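Long-range contact in beta-N-acetylhexosaminidase (Streptomyces plicatus, PDB 1JAK), which hydrolyses terminal N-acetylhexosamine residues from glycoconjugates, probably by the substrate-assisted mechanism of glycoside hydrolase family 20: residues W367-T372 with S393-T398. Numbering follows the deposited sequence.
Sequences WGLDRT and SPADRT. With IFG ((2R,3R,4S,5R)-2-acetamido-3,4-dihydroxy-5-hydroxymethyl-piperidine), chain F.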
# COMPACT_ATOMS: atom_id res chain seq x y z
N TRP A 367 -6.56 10.52 8.99
CA TRP A 367 -7.67 9.66 8.58
C TRP A 367 -9.02 10.32 8.88
O TRP A 367 -10.04 9.63 9.06
CB TRP A 367 -7.57 8.29 9.26
CG TRP A 367 -7.55 8.30 10.77
CD1 TRP A 367 -6.54 8.75 11.58
CD2 TRP A 367 -8.56 7.80 11.64
NE1 TRP A 367 -6.86 8.56 12.90
CE2 TRP A 367 -8.10 7.97 12.97
CE3 TRP A 367 -9.82 7.21 11.44
CZ2 TRP A 367 -8.85 7.58 14.09
CZ3 TRP A 367 -10.57 6.82 12.55
CH2 TRP A 367 -10.08 7.01 13.86
N GLY A 368 -9.02 11.65 8.91
CA GLY A 368 -10.24 12.40 9.16
C GLY A 368 -11.20 12.35 7.99
O GLY A 368 -10.94 11.69 6.98
N LEU A 369 -12.33 13.05 8.11
CA LEU A 369 -13.36 13.06 7.08
C LEU A 369 -13.79 14.48 6.73
O LEU A 369 -13.36 15.44 7.37
CB LEU A 369 -14.59 12.28 7.58
CG LEU A 369 -14.47 10.82 8.02
CD1 LEU A 369 -13.62 10.69 9.27
CD2 LEU A 369 -15.86 10.27 8.30
N ASP A 370 -14.64 14.62 5.71
CA ASP A 370 -15.13 15.94 5.31
C ASP A 370 -15.78 16.62 6.52
O ASP A 370 -15.59 17.81 6.76
CB ASP A 370 -16.21 15.82 4.23
CG ASP A 370 -15.65 15.69 2.83
OD1 ASP A 370 -14.43 15.51 2.67
OD2 ASP A 370 -16.46 15.76 1.87
N ARG A 371 -16.54 15.84 7.27
CA ARG A 371 -17.28 16.32 8.44
C ARG A 371 -16.48 16.56 9.72
O ARG A 371 -17.02 17.09 10.69
CB ARG A 371 -18.42 15.35 8.75
CG ARG A 371 -17.93 14.06 9.41
CD ARG A 371 -18.95 12.96 9.30
NE ARG A 371 -18.57 11.79 10.08
CZ ARG A 371 -19.09 10.58 9.92
NH1 ARG A 371 -20.03 10.38 9.00
NH2 ARG A 371 -18.69 9.57 10.69
N THR A 372 -15.21 16.16 9.73
CA THR A 372 -14.38 16.34 10.91
C THR A 372 -14.40 17.80 11.37
O THR A 372 -14.36 18.71 10.54
CB THR A 372 -12.94 15.87 10.63
OG1 THR A 372 -12.94 14.46 10.41
CG2 THR A 372 -12.02 16.20 11.80
N SER A 393 -5.09 9.85 4.21
CA SER A 393 -5.89 8.65 4.02
C SER A 393 -7.24 8.87 4.73
O SER A 393 -7.56 8.19 5.70
CB SER A 393 -5.18 7.41 4.60
OG SER A 393 -5.03 7.50 6.01
N PRO A 394 -8.04 9.82 4.23
CA PRO A 394 -9.35 10.15 4.80
C PRO A 394 -10.25 8.91 4.89
O PRO A 394 -10.37 8.16 3.93
CB PRO A 394 -9.92 11.19 3.82
CG PRO A 394 -8.67 11.80 3.21
CD PRO A 394 -7.80 10.59 3.00
N ALA A 395 -10.87 8.72 6.05
CA ALA A 395 -11.73 7.56 6.26
C ALA A 395 -12.94 7.52 5.32
O ALA A 395 -13.48 6.45 5.07
CB ALA A 395 -12.20 7.52 7.72
N ASP A 396 -13.35 8.68 4.82
CA ASP A 396 -14.49 8.72 3.90
C ASP A 396 -14.02 8.85 2.45
O ASP A 396 -14.77 9.29 1.58
CB ASP A 396 -15.44 9.87 4.28
CG ASP A 396 -14.77 11.24 4.21
OD1 ASP A 396 -13.53 11.32 4.16
OD2 ASP A 396 -15.52 12.25 4.21
N ARG A 397 -12.77 8.45 2.21
CA ARG A 397 -12.19 8.51 0.87
C ARG A 397 -11.38 7.27 0.50
O ARG A 397 -11.68 6.59 -0.47
CB ARG A 397 -11.26 9.72 0.73
CG ARG A 397 -11.90 11.07 1.00
CD ARG A 397 -12.72 11.53 -0.18
NE ARG A 397 -13.30 12.85 0.08
CZ ARG A 397 -13.97 13.56 -0.82
NH1 ARG A 397 -14.15 13.08 -2.05
NH2 ARG A 397 -14.47 14.75 -0.50
N THR A 398 -10.34 6.99 1.29
CA THR A 398 -9.45 5.88 0.98
C THR A 398 -9.45 4.66 1.90
O THR A 398 -8.58 3.79 1.77
CB THR A 398 -8.00 6.37 0.84
OG1 THR A 398 -7.49 6.75 2.13
CG2 THR A 398 -7.93 7.57 -0.10
N1 IFG F . -10.68 3.08 12.92
C2 IFG F . -9.56 2.30 13.50
C3 IFG F . -9.18 0.97 12.72
C4 IFG F . -10.40 0.20 12.18
C5 IFG F . -11.26 1.17 11.37
C6 IFG F . -12.50 0.56 10.71
C7 IFG F . -7.93 3.86 12.51
C8 IFG F . -6.70 4.73 12.50
C9 IFG F . -11.74 2.37 12.19
N2 IFG F . -8.36 3.16 13.60
O7 IFG F . -8.57 3.80 11.47
O3 IFG F . -8.43 0.12 13.58
O4 IFG F . -11.17 -0.29 13.28
O6 IFG F . -12.94 1.35 9.60
O HOH W 1 -12.69 13.63 3.04
O HOH W 2 -17.52 13.26 6.09
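Asp-396 turns its carboxylate toward the backbone of the 369-372 beta turn, where OD2 accepts the N-H of Asp-370 at 2.9 Å. At 179° the bond is straight, although the donor arrives on the syn side well out of the carboxylate plane. Because CG of Asp-396 sits between its own N and carbonyl carbon (chi1 61°), the carboxylate also lies against CA and CB of Leu-369. The Asp-370 carboxylate stands perpendicular to it, and the two like charges are probably tolerated because Arg-422 forms salt bridges with both. A second cation, Arg-397, joins them: Asp-370 OD1 lies close to its guanidinium plane and takes NH2 on its syn lone pair, a salt bridge of 3.3 Å, while NH1 of Arg-397 is hydrogen-bonded to the backbone O of Arg-422. Water 1 ties this corner together, donating to Asp-370 OD1 and Asp-396 OD1 while accepting from Arg-397 NE.

Toward the ligand, Ala-395 takes over. Its N-H is shared weakly between the carbonyls of Trp-367 and Gly-368, and its CB packs against Leu-369 CD1 at 3.8 Å and approaches the edge of the Trp-367 indole near the ring plane. The acetamido methyl of the inhibitor, C8, lies 3.5 Å above the indole plane, over its centre, while NE1 is bonded to Gln-352. Replacing Trp-367 with an alanine would probably strip the acetamido methyl of this aromatic wall and leave Gln-352 without its indole partner.

The segments follow the adjacent parallel strands 363-366 and 389-392, so their contact joins two neighbouring beta-alpha loops of the catalytic TIM barrel and includes Trp-367, whose place against the acetamido methyl is consistent with the aromatic-lined N-acetyl pocket of family 20 hexosaminidases.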